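Local structure of mutual gliding-motility protein MglA (Myxococcus xanthus DK 1622, 6H17) at residues A[2-5]-A[10-13]; A[30-35]-A[60-65]; A[72-77]-A[185-190]; A[91-96]-A[121-126]. The protein binds and hydrolyses GTP as a small GTPase of the Arf family, acting as an intracellular switch that sets the direction of gliding and coordinates the two motility systems. All blocks are in the same frame, centred on the assembly; numbering follows the deposited sequence. Where two conformers were deposited one is given.

Contact 1: A[2-5]-A[10-13]; sequences SFIN and EINC
E10 and N5 form the first pair of this antiparallel beta hairpin, joined by two backbone bonds of unequal quality. N5 N reaches E10 O at 2.8 Å and is almost linear at 178°, whereas the return bond from E10 N to N5 O is longer, 3.2 Å, and bent to 146°. The side chain of N5 turns to the hairpin's own turn, where OD1 takes the amide of S8; the carboxylate of E10 has a long, weak ion pair with K71. Next, I11 faces I4 in a non-hydrogen-bonded pair, the CA atoms 4.5 Å apart. Their side chains lie alongside each other, with I4 CG2 3.9 Å from I11 CG1. In both isoleucines CG1 stands beside the backbone N with a similar torsion, which fits the two side chains pointing the same way. N12 closes the second hydrogen-bonded pair: its N donates to F3 O over 2.9 Å and its O receives F3 N at 3.0 Å. The hairpin lies at the protein surface, its strands running at 174°; I11 and C13 bond through their backbones to strand 71-78, C13 pairing with R73 and H75, and S2, I11 and C13 rest against L191 of helix 176-193.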
loop_
_atom_site.group_PDB
_atom_site.type_symbol
_atom_site.label_atom_id
_atom_site.label_comp_id
_atom_site.label_asym_id
_atom_site.label_seq_id
_atom_site.Cartn_x
_atom_site.Cartn_y
_atom_site.Cartn_z
ATOM N N SER A 2 14.010 -1.090 -4.714
ATOM C CA SER A 2 14.695 -1.664 -3.552
ATOM C C SER A 2 16.107 -1.117 -3.502
ATOM O O SER A 2 16.645 -0.656 -4.507
ATOM C CB SER A 2 14.725 -3.174 -3.657
ATOM O OG SER A 2 15.384 -3.578 -4.843
ATOM N N PHE A 3 16.708 -1.161 -2.322
ATOM C CA PHE A 3 18.122 -0.854 -2.178
ATOM C C PHE A 3 18.809 -2.081 -1.598
ATOM O O PHE A 3 18.395 -2.582 -0.548
ATOM C CB PHE A 3 18.348 0.337 -1.255
ATOM C CG PHE A 3 19.798 0.601 -0.999
ATOM C CD1 PHE A 3 20.629 0.964 -2.037
ATOM C CD2 PHE A 3 20.340 0.440 0.265
ATOM C CE1 PHE A 3 21.976 1.186 -1.822
ATOM C CE2 PHE A 3 21.688 0.665 0.488
ATOM C CZ PHE A 3 22.505 1.037 -0.559
ATOM N N ILE A 4 19.828 -2.575 -2.286
ATOM C CA ILE A 4 20.592 -3.732 -1.840
ATOM C C ILE A 4 22.013 -3.275 -1.560
ATOM O O ILE A 4 22.686 -2.727 -2.447
ATOM C CB ILE A 4 20.581 -4.878 -2.863
ATOM C CG1 ILE A 4 19.142 -5.231 -3.248
ATOM C CG2 ILE A 4 21.335 -6.092 -2.316
ATOM C CD1 ILE A 4 19.028 -6.364 -4.236
ATOM N N ASN A 5 22.466 -3.481 -0.328
ATOM C CA ASN A 5 23.852 -3.213 0.056
ATOM C C ASN A 5 24.535 -4.573 0.161
ATOM O O ASN A 5 24.322 -5.313 1.124
ATOM C CB ASN A 5 23.871 -2.426 1.361
ATOM C CG ASN A 5 25.265 -1.989 1.766
ATOM O OD1 ASN A 5 26.249 -2.631 1.443
ATOM N ND2 ASN A 5 25.336 -0.917 2.557
ATOM N N GLU A 10 22.297 -6.007 3.467
ATOM C CA GLU A 10 21.000 -5.454 3.832
ATOM C C GLU A 10 20.208 -5.083 2.596
ATOM O O GLU A 10 20.741 -4.507 1.649
ATOM C CB GLU A 10 21.168 -4.219 4.738
ATOM C CG GLU A 10 21.893 -4.580 6.033
ATOM C CD GLU A 10 21.839 -3.505 7.104
ATOM O OE1 GLU A 10 22.462 -3.704 8.176
ATOM O OE2 GLU A 10 21.182 -2.466 6.879
ATOM N N ILE A 11 18.926 -5.432 2.622
ATOM C CA ILE A 11 17.975 -5.080 1.574
ATOM C C ILE A 11 16.836 -4.298 2.206
ATOM O O ILE A 11 16.237 -4.750 3.180
ATOM C CB ILE A 11 17.413 -6.342 0.889
ATOM C CG1 ILE A 11 18.529 -7.166 0.245
ATOM C CG2 ILE A 11 16.338 -5.963 -0.118
ATOM C CD1 ILE A 11 18.062 -8.494 -0.304
ATOM N N ASN A 12 16.516 -3.144 1.628
ATOM C CA ASN A 12 15.346 -2.385 2.046
ATOM C C ASN A 12 14.375 -2.303 0.885
ATOM O O ASN A 12 14.761 -1.931 -0.226
ATOM C CB ASN A 12 15.738 -0.993 2.528
ATOM C CG ASN A 12 16.496 -1.036 3.841
ATOM O OD1 ASN A 12 16.190 -1.843 4.729
ATOM N ND2 ASN A 12 17.509 -0.198 3.959
ATOM N N CYS A 13 13.141 -2.711 1.149
ATOM C CA CYS A 13 12.048 -2.713 0.188
ATOM C C CYS A 13 11.044 -1.648 0.609
ATOM O O CYS A 13 10.959 -1.298 1.796
ATOM C CB CYS A 13 11.366 -4.091 0.162
ATOM S SG CYS A 13 12.463 -5.438 -0.413
#

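Contact 2: A[30-35]-A[60-65]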
loop_
_atom_site.group_PDB
_atom_site.type_symbol
_atom_site.label_atom_id
_atom_site.label_comp_id
_atom_site.label_asym_id
_atom_site.label_seq_id
_atom_site.Cartn_x
_atom_site.Cartn_y
_atom_site.Cartn_z
ATOM N N GLN A 30 -1.992 1.343 11.059
ATOM C CA GLN A 30 -2.224 1.362 12.505
ATOM C C GLN A 30 -2.533 -0.036 13.018
ATOM O O GLN A 30 -2.027 -0.450 14.072
ATOM C CB GLN A 30 -3.358 2.339 12.845
ATOM C CG GLN A 30 -2.956 3.785 12.633
ATOM C CD GLN A 30 -4.079 4.823 12.691
ATOM O OE1 GLN A 30 -5.250 4.561 12.383
ATOM N NE2 GLN A 30 -3.694 6.045 13.056
ATOM N N TYR A 31 -3.373 -0.792 12.302
ATOM C CA TYR A 31 -3.689 -2.149 12.726
ATOM C C TYR A 31 -2.445 -3.026 12.653
ATOM O O TYR A 31 -2.149 -3.790 13.582
ATOM C CB TYR A 31 -4.806 -2.742 11.852
ATOM C CG TYR A 31 -5.261 -4.078 12.392
ATOM C CD1 TYR A 31 -6.226 -4.137 13.379
ATOM C CD2 TYR A 31 -4.660 -5.265 11.981
ATOM C CE1 TYR A 31 -6.594 -5.341 13.940
ATOM C CE2 TYR A 31 -5.055 -6.478 12.518
ATOM C CZ TYR A 31 -6.007 -6.501 13.500
ATOM O OH TYR A 31 -6.403 -7.693 14.075
ATOM N N ILE A 32 -1.696 -2.933 11.549
ATOM C CA ILE A 32 -0.453 -3.698 11.408
ATOM C C ILE A 32 0.480 -3.403 12.579
ATOM O O ILE A 32 1.033 -4.316 13.215
ATOM C CB ILE A 32 0.215 -3.405 10.056
ATOM C CG1 ILE A 32 -0.657 -3.925 8.912
ATOM C CG2 ILE A 32 1.588 -4.056 9.995
ATOM C CD1 ILE A 32 -0.289 -3.349 7.548
ATOM N N TYR A 33 0.688 -2.131 12.880
ATOM C CA TYR A 33 1.558 -1.789 14.000
ATOM C C TYR A 33 1.027 -2.362 15.305
ATOM O O TYR A 33 1.777 -2.948 16.098
ATOM C CB TYR A 33 1.710 -0.272 14.107
ATOM C CG TYR A 33 2.534 0.119 15.300
ATOM C CD1 TYR A 33 3.914 -0.039 15.298
ATOM C CD2 TYR A 33 1.937 0.620 16.439
ATOM C CE1 TYR A 33 4.675 0.285 16.402
ATOM C CE2 TYR A 33 2.692 0.963 17.546
ATOM C CZ TYR A 33 4.057 0.795 17.503
ATOM O OH TYR A 33 4.828 1.132 18.610
ATOM N N ASN A 34 -0.268 -2.189 15.558
ATOM C CA ASN A 34 -0.809 -2.591 16.850
ATOM C C ASN A 34 -0.695 -4.088 17.067
ATOM O O ASN A 34 -0.502 -4.544 18.207
ATOM C CB ASN A 34 -2.273 -2.157 16.962
ATOM C CG ASN A 34 -2.433 -0.672 17.118
ATOM O OD1 ASN A 34 -1.488 0.032 17.446
ATOM N ND2 ASN A 34 -3.651 -0.183 16.899
ATOM N N LYS A 35 -0.863 -4.875 16.008
ATOM C CA LYS A 35 -0.977 -6.319 16.121
ATOM C C LYS A 35 0.266 -7.092 15.700
ATOM O O LYS A 35 0.251 -8.325 15.751
ATOM C CB LYS A 35 -2.209 -6.817 15.363
ATOM C CG LYS A 35 -3.502 -6.302 15.925
ATOM C CD LYS A 35 -3.736 -6.704 17.360
ATOM C CE LYS A 35 -5.103 -6.215 17.808
ATOM N NZ LYS A 35 -5.762 -7.191 18.707
ATOM N N LEU A 60 6.185 2.924 8.405
ATOM C CA LEU A 60 6.266 1.810 9.349
ATOM C C LEU A 60 7.237 0.758 8.826
ATOM O O LEU A 60 6.980 0.145 7.781
ATOM C CB LEU A 60 4.897 1.156 9.531
ATOM C CG LEU A 60 4.848 -0.156 10.322
ATOM C CD1 LEU A 60 5.405 0.018 11.721
ATOM C CD2 LEU A 60 3.409 -0.651 10.404
ATOM N N PRO A 61 8.365 0.528 9.512
ATOM C CA PRO A 61 9.282 -0.543 9.096
ATOM C C PRO A 61 8.956 -1.870 9.753
ATOM O O PRO A 61 8.585 -1.930 10.927
ATOM C CB PRO A 61 10.644 -0.021 9.567
ATOM C CG PRO A 61 10.369 0.881 10.689
ATOM C CD PRO A 61 8.928 1.352 10.597
ATOM N N LEU A 62 9.095 -2.951 8.978
ATOM C CA LEU A 62 8.727 -4.277 9.426
ATOM C C LEU A 62 9.688 -5.321 8.888
ATOM O O LEU A 62 10.259 -5.163 7.804
ATOM C CB LEU A 62 7.344 -4.700 8.872
ATOM C CG LEU A 62 6.135 -3.878 9.256
ATOM C CD1 LEU A 62 4.912 -4.346 8.476
ATOM C CD2 LEU A 62 5.857 -3.992 10.742
ATOM N N SER A 63 9.799 -6.413 9.624
ATOM C CA SER A 63 10.443 -7.627 9.144
ATOM C C SER A 63 9.353 -8.595 8.711
ATOM O O SER A 63 8.454 -8.920 9.496
ATOM C CB SER A 63 11.305 -8.259 10.228
ATOM O OG SER A 63 12.332 -7.375 10.642
ATOM N N LEU A 64 9.422 -9.046 7.462
ATOM C CA LEU A 64 8.472 -10.002 6.925
ATOM C C LEU A 64 9.324 -11.209 6.503
ATOM O O LEU A 64 10.076 -11.728 7.326
ATOM C CB LEU A 64 7.559 -9.351 5.901
ATOM C CG LEU A 64 6.748 -8.154 6.452
ATOM C CD1 LEU A 64 6.091 -7.309 5.385
ATOM C CD2 LEU A 64 5.685 -8.658 7.434
ATOM N N GLY A 65 9.254 -11.633 5.268
ATOM C CA GLY A 65 10.047 -12.759 4.834
ATOM C C GLY A 65 11.517 -12.428 4.649
ATOM O O GLY A 65 11.970 -11.283 4.709
#
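I32 lays its CG2 methyl against two leucines of the strand, meeting L62 CD1 at 3.7 Å and L60 CD2 at 3.9 Å. This is helix-on-sheet packing in the small GTPase fold, with helix 25-35, which follows the P-loop, lying over strand 52-62. The short axes pass 10.0 Å apart at 48°, a spacing bridged by side chains; no hydrogen bond crosses between the segments. In I32 the touching methyl, CG2, is anti to the backbone N, with CG1 beside that nitrogen (chi1 -66°), which turns CG2 toward the strand. One methyl thus meets a methyl of each leucine; the side chain crosses L62 at about a right angle and L60 at a slant. L60 and L62, two apart on the strand, present their side chains to the helix from the same face of the sheet. In L60, CD2 packs on I32 and also against the backbone N and CB of Y33, while CD1 approaches the tyrosine ring obliquely. On the sheet side, backbone bonds of L60 to L76 and of L62 to F74 fix the strand. L44 also packs on Y33 and L60, while K41 makes a cation-pi contact with the tyrosine. The ring comes within reach because Y33 carries CG anti to its backbone nitrogen (chi1 177°), placing CD1 3.9 Å from L60 CD1.

Contact 3: A[72-77]-A[185-190]. With SO4 (sulfate ion), chain E.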
loop_
_atom_site.group_PDB
_atom_site.type_symbol
_atom_site.label_atom_id
_atom_site.label_comp_id
_atom_site.label_asym_id
_atom_site.label_seq_id
_atom_site.Cartn_x
_atom_site.Cartn_y
_atom_site.Cartn_z
ATOM N N THR A 72 16.461 -8.328 5.399
ATOM C CA THR A 72 15.508 -7.652 4.548
ATOM C C THR A 72 14.486 -6.964 5.428
ATOM O O THR A 72 13.930 -7.576 6.345
ATOM C CB THR A 72 14.804 -8.625 3.596
ATOM O OG1 THR A 72 15.787 -9.271 2.781
ATOM C CG2 THR A 72 13.821 -7.891 2.707
ATOM N N ARG A 73 14.262 -5.696 5.147
ATOM C CA ARG A 73 13.255 -4.931 5.868
ATOM C C ARG A 73 12.314 -4.290 4.867
ATOM O O ARG A 73 12.734 -3.858 3.788
ATOM C CB ARG A 73 13.890 -3.879 6.771
ATOM C CG ARG A 73 14.707 -4.457 7.941
ATOM C CD ARG A 73 13.852 -5.242 8.935
ATOM N NE ARG A 73 14.666 -5.855 10.004
ATOM C CZ ARG A 73 15.069 -7.128 10.036
ATOM N NH1 ARG A 73 15.802 -7.554 11.062
ATOM N NH2 ARG A 73 14.736 -7.983 9.075
ATOM N N PHE A 74 11.042 -4.281 5.218
ATOM C CA PHE A 74 9.998 -3.626 4.445
ATOM C C PHE A 74 9.638 -2.305 5.100
ATOM O O PHE A 74 9.416 -2.247 6.318
ATOM C CB PHE A 74 8.768 -4.526 4.365
ATOM C CG PHE A 74 8.923 -5.672 3.414
ATOM C CD1 PHE A 74 8.348 -5.628 2.156
ATOM C CD2 PHE A 74 9.669 -6.785 3.769
ATOM C CE1 PHE A 74 8.505 -6.672 1.273
ATOM C CE2 PHE A 74 9.816 -7.835 2.875
ATOM C CZ PHE A 74 9.235 -7.774 1.641
ATOM N N HIS A 75 9.567 -1.251 4.297
ATOM C CA HIS A 75 9.177 0.081 4.750
ATOM C C HIS A 75 7.833 0.390 4.118
ATOM O O HIS A 75 7.739 0.546 2.901
ATOM C CB HIS A 75 10.234 1.103 4.370
ATOM C CG HIS A 75 11.544 0.866 5.054
ATOM N ND1 HIS A 75 12.718 1.451 4.640
ATOM C CD2 HIS A 75 11.857 0.119 6.141
ATOM C CE1 HIS A 75 13.704 1.062 5.433
ATOM N NE2 HIS A 75 13.212 0.261 6.355
ATOM N N LEU A 76 6.803 0.422 4.942
ATOM C CA LEU A 76 5.454 0.723 4.494
ATOM C C LEU A 76 5.195 2.215 4.593
ATOM O O LEU A 76 5.510 2.847 5.613
ATOM C CB LEU A 76 4.426 0.011 5.361
ATOM C CG LEU A 76 4.200 -1.476 5.097
ATOM C CD1 LEU A 76 5.445 -2.287 4.990
ATOM C CD2 LEU A 76 3.240 -2.061 6.161
ATOM N N TYR A 77 4.611 2.774 3.524
ATOM C CA TYR A 77 4.219 4.170 3.455
ATOM C C TYR A 77 2.754 4.259 3.067
ATOM O O TYR A 77 2.254 3.420 2.312
ATOM C CB TYR A 77 5.001 4.917 2.362
ATOM C CG TYR A 77 6.472 5.177 2.656
ATOM C CD1 TYR A 77 6.881 6.435 3.051
ATOM C CD2 TYR A 77 7.432 4.184 2.536
ATOM C CE1 TYR A 77 8.212 6.706 3.308
ATOM C CE2 TYR A 77 8.791 4.453 2.804
ATOM C CZ TYR A 77 9.138 5.716 3.182
ATOM O OH TYR A 77 10.458 6.008 3.470
ATOM N N LYS A 185 5.074 -11.042 -0.262
ATOM C CA LYS A 185 5.544 -12.248 -0.938
ATOM C C LYS A 185 5.850 -11.970 -2.408
ATOM O O LYS A 185 6.852 -12.459 -2.937
ATOM C CB LYS A 185 4.510 -13.359 -0.780
ATOM C CG LYS A 185 4.899 -14.680 -1.424
ATOM C CD LYS A 185 3.899 -15.771 -1.069
ATOM C CE LYS A 185 4.345 -17.110 -1.633
ATOM N NZ LYS A 185 3.287 -18.152 -1.529
ATOM N N LEU A 186 5.004 -11.187 -3.089
ATOM C CA LEU A 186 5.284 -10.834 -4.476
ATOM C C LEU A 186 6.590 -10.056 -4.600
ATOM O O LEU A 186 7.368 -10.287 -5.532
ATOM C CB LEU A 186 4.130 -10.018 -5.056
ATOM C CG LEU A 186 2.824 -10.782 -5.241
ATOM C CD1 LEU A 186 1.716 -9.808 -5.671
ATOM C CD2 LEU A 186 2.958 -11.911 -6.235
ATOM N N VAL A 187 6.842 -9.124 -3.677
ATOM C CA VAL A 187 8.084 -8.354 -3.699
ATOM C C VAL A 187 9.281 -9.269 -3.481
ATOM O O VAL A 187 10.297 -9.159 -4.175
ATOM C CB VAL A 187 8.016 -7.224 -2.653
ATOM C CG1 VAL A 187 9.393 -6.617 -2.438
ATOM C CG2 VAL A 187 7.008 -6.167 -3.085
ATOM N N LEU A 188 9.193 -10.177 -2.508
ATOM C CA LEU A 188 10.308 -11.088 -2.252
ATOM C C LEU A 188 10.588 -11.978 -3.453
ATOM O O LEU A 188 11.752 -12.258 -3.767
ATOM C CB LEU A 188 10.012 -11.929 -1.015
ATOM C CG LEU A 188 10.143 -11.219 0.326
ATOM C CD1 LEU A 188 9.515 -12.094 1.405
ATOM C CD2 LEU A 188 11.579 -10.918 0.685
ATOM N N THR A 189 9.540 -12.472 -4.109
ATOM C CA THR A 189 9.741 -13.311 -5.289
ATOM C C THR A 189 10.517 -12.551 -6.354
ATOM O O THR A 189 11.412 -13.116 -7.003
ATOM C CB THR A 189 8.388 -13.793 -5.809
ATOM O OG1 THR A 189 7.796 -14.669 -4.843
ATOM C CG2 THR A 189 8.548 -14.529 -7.136
ATOM N N GLU A 190 10.211 -11.262 -6.538
ATOM C CA GLU A 190 10.943 -10.466 -7.521
ATOM C C GLU A 190 12.401 -10.286 -7.110
ATOM O O GLU A 190 13.304 -10.403 -7.950
ATOM C CB GLU A 190 10.266 -9.113 -7.734
ATOM C CG GLU A 190 8.946 -9.196 -8.483
ATOM C CD GLU A 190 9.037 -10.039 -9.745
ATOM O OE1 GLU A 190 9.869 -9.708 -10.615
ATOM O OE2 GLU A 190 8.298 -11.047 -9.854
HETATM S S SO4 E . 15.438 -11.270 11.372
HETATM O O1 SO4 E . 15.887 -12.651 11.087
HETATM O O2 SO4 E . 16.179 -10.312 10.536
HETATM O O3 SO4 E . 14.010 -11.160 11.040
HETATM O O4 SO4 E . 15.618 -10.967 12.788
#
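Strand 72-77 and helix 185-190 run at 133° to each other, their axes 11.2 Å apart, and no hydrogen bond joins them. The ring tip of F74 reaches two successive helix residues: CZ lies 3.8 Å from L188 CG, which sits at the ring edge and in its plane, while CE1 is 3.8 Å from V187 CG1. V187 comes at the phenylalanine from the opposite direction; L188 slants across it. The touching valine methyl is anti to the backbone N (chi1 167°). T72 CG2 stands looser, 4.3 Å from L188 CD2.

The neighbouring R73 sends NH1 and NH2 to O2 of a sulfate, probably from the crystallisation liquor, with that oxygen at the guanidinium edge and 2.8 Å from NH1. NH2 also donates to T72 O at 2.9 Å from well above the carbonyl plane (49° out), hence not on a lone pair.

This is the C-terminal helix packed on the central sheet of the small GTPase fold, away from the nucleotide site. Strand 71-78 is held between strands 10-18 and 52-62 by backbone bonds; V187 also packs on I15 and A184 on F74, while L188 touches I67 of the preceding loop.

Contact 4: A[91-96]-A[121-126]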
loop_
_atom_site.group_PDB
_atom_site.type_symbol
_atom_site.label_atom_id
_atom_site.label_comp_id
_atom_site.label_asym_id
_atom_site.label_seq_id
_atom_site.Cartn_x
_atom_site.Cartn_y
_atom_site.Cartn_z
ATOM N N LEU A 91 6.091 12.145 -4.770
ATOM C CA LEU A 91 7.313 12.019 -3.986
ATOM C C LEU A 91 7.384 10.651 -3.318
ATOM O O LEU A 91 8.420 9.971 -3.361
ATOM C CB LEU A 91 7.377 13.130 -2.941
ATOM C CG LEU A 91 7.554 14.559 -3.451
ATOM C CD1 LEU A 91 7.625 15.544 -2.287
ATOM C CD2 LEU A 91 8.788 14.679 -4.326
ATOM N N ILE A 92 6.280 10.221 -2.711
ATOM C CA ILE A 92 6.278 8.993 -1.922
ATOM C C ILE A 92 6.440 7.766 -2.809
ATOM O O ILE A 92 7.020 6.757 -2.385
ATOM C CB ILE A 92 5.008 8.944 -1.042
ATOM C CG1 ILE A 92 5.027 10.108 -0.039
ATOM C CG2 ILE A 92 4.881 7.586 -0.342
ATOM C CD1 ILE A 92 3.674 10.454 0.535
ATOM N N LEU A 93 5.936 7.813 -4.042
ATOM C CA LEU A 93 6.014 6.654 -4.915
ATOM C C LEU A 93 7.417 6.374 -5.425
ATOM O O LEU A 93 7.664 5.274 -5.941
ATOM C CB LEU A 93 5.084 6.816 -6.128
ATOM C CG LEU A 93 3.629 6.428 -5.964
ATOM C CD1 LEU A 93 2.857 6.892 -7.204
ATOM C CD2 LEU A 93 3.469 4.931 -5.746
ATOM N N LYS A 94 8.345 7.315 -5.309
ATOM C CA LYS A 94 9.690 7.074 -5.829
ATOM C C LYS A 94 10.285 5.832 -5.183
ATOM O O LYS A 94 10.237 5.676 -3.964
ATOM C CB LYS A 94 10.582 8.281 -5.543
ATOM C CG LYS A 94 10.258 9.482 -6.407
ATOM C CD LYS A 94 11.160 10.661 -6.086
ATOM C CE LYS A 94 10.839 11.846 -6.984
ATOM N NZ LYS A 94 11.734 13.011 -6.736
ATOM N N GLY A 95 10.846 4.945 -6.006
ATOM C CA GLY A 95 11.505 3.759 -5.490
ATOM C C GLY A 95 10.586 2.666 -4.998
ATOM O O GLY A 95 11.054 1.732 -4.343
ATOM N N VAL A 96 9.287 2.741 -5.279
ATOM C CA VAL A 96 8.363 1.740 -4.753
ATOM C C VAL A 96 8.679 0.365 -5.327
ATOM O O VAL A 96 9.003 0.219 -6.515
ATOM C CB VAL A 96 6.910 2.163 -5.036
ATOM C CG1 VAL A 96 6.647 2.250 -6.549
ATOM C CG2 VAL A 96 5.933 1.190 -4.376
ATOM N N ARG A 121 -1.727 4.667 -11.811
ATOM C CA ARG A 121 -1.145 4.205 -13.069
ATOM C C ARG A 121 -0.325 5.304 -13.730
ATOM O O ARG A 121 0.794 5.061 -14.195
ATOM C CB ARG A 121 -2.265 3.718 -13.988
ATOM C CG ARG A 121 -1.776 3.106 -15.289
ATOM C CD ARG A 121 -2.938 2.772 -16.214
ATOM N NE ARG A 121 -3.474 3.966 -16.864
ATOM C CZ ARG A 121 -2.914 4.556 -17.917
ATOM N NH1 ARG A 121 -1.797 4.067 -18.434
ATOM N NH2 ARG A 121 -3.467 5.638 -18.449
ATOM N N ILE A 122 -0.865 6.527 -13.767
ATOM C CA ILE A 122 -0.177 7.641 -14.399
ATOM C C ILE A 122 1.089 7.996 -13.643
ATOM O O ILE A 122 2.139 8.232 -14.249
ATOM C CB ILE A 122 -1.140 8.845 -14.504
ATOM C CG1 ILE A 122 -2.267 8.568 -15.498
ATOM C CG2 ILE A 122 -0.349 10.116 -14.840
ATOM C CD1 ILE A 122 -1.828 8.468 -16.945
ATOM N N ASN A 123 1.020 8.045 -12.317
ATOM C CA ASN A 123 2.199 8.429 -11.545
ATOM C C ASN A 123 3.294 7.389 -11.676
ATOM O O ASN A 123 4.481 7.741 -11.734
ATOM C CB ASN A 123 1.825 8.689 -10.089
ATOM C CG ASN A 123 1.193 10.052 -9.908
ATOM O OD1 ASN A 123 1.283 10.924 -10.781
ATOM N ND2 ASN A 123 0.552 10.256 -8.784
ATOM N N LEU A 124 2.929 6.104 -11.696
ATOM C CA LEU A 124 3.940 5.080 -11.956
ATOM C C LEU A 124 4.574 5.284 -13.326
ATOM O O LEU A 124 5.797 5.222 -13.458
ATOM C CB LEU A 124 3.353 3.684 -11.802
ATOM C CG LEU A 124 3.035 3.284 -10.354
ATOM C CD1 LEU A 124 2.243 2.013 -10.323
ATOM C CD2 LEU A 124 4.316 3.120 -9.536
ATOM N N ALA A 125 3.766 5.576 -14.357
ATOM C CA ALA A 125 4.330 5.824 -15.682
ATOM C C ALA A 125 5.234 7.048 -15.684
ATOM O O ALA A 125 6.259 7.068 -16.387
ATOM C CB ALA A 125 3.198 5.995 -16.702
ATOM N N GLU A 126 4.887 8.088 -14.939
ATOM C CA GLU A 126 5.683 9.307 -14.893
ATOM C C GLU A 126 6.982 9.183 -14.115
ATOM O O GLU A 126 7.744 10.176 -14.073
ATOM C CB GLU A 126 4.876 10.460 -14.322
ATOM C CG GLU A 126 3.785 10.827 -15.274
ATOM C CD GLU A 126 2.818 11.854 -14.756
ATOM O OE1 GLU A 126 2.014 12.363 -15.542
ATOM O OE2 GLU A 126 2.847 12.137 -13.523
#
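Apolar contacts between L93 and V96 on one side and N123 and L124 on the other make up the direct contact between these segments. The closest runs from L93 CD1 to the aliphatic CB of N123, 3.6 Å away, with the two side chains crossing at about a right angle. L93 sends its other methyl elsewhere: CD2 is 4.3 Å from L124 CD2, a looser fit. That same leucine methyl is also met by V96 CG1 at 3.9 Å, so L124 CD2 sits against both L93 and V96. Within the small GTPase fold L93 also packs on V16 and Y18 of strand 10-18, and its side chain is about 5 Å from that of V79, in a probable GTP-binding stretch.

Backbone hydrogen bonds act within each segment and none crosses. After helix 86-93 the chain reverses in a type II beta turn from L93 to V96, whose V96 N bonds to L93 O at 3.1 Å; G95 takes a positive phi of 75° there. The turn brings V96 round to the same helix that L93 meets.

Side-chain polar bonds lead to partners outside the contact. L93 O receives Q127 NE2, and E126 forms a salt bridge with K90 of helix 86-93.

The end of helix 86-93 and the turn after it thus meet helix 110-125 through apolar contacts. N123 is two-sided: its CB packs on leucine, while its buried ND2 is hydrogen-bonded to Y18 OH and D86 OD1, which should restrict the amide's rotation.

How the contacts relate
Contact 1 lies at the surface and is built from backbone hydrogen bonds of a hairpin; contacts 2, 3 and 4 are buried and rely on apolar side chains, with no hydrogen bond between their segments. Contacts 1, 2 and 3 share one sheet, in which strand 71-78 is the common neighbour of strands 10-18 and 52-62. Contacts 2 and 3 pack different helices on this sheet. Contact 4 instead joins the end of one helix and its following turn to a second helix, about 23 Å from contact 2 between centres and across the chain's centre; it meets contact 3 through packing of Y77 on I92.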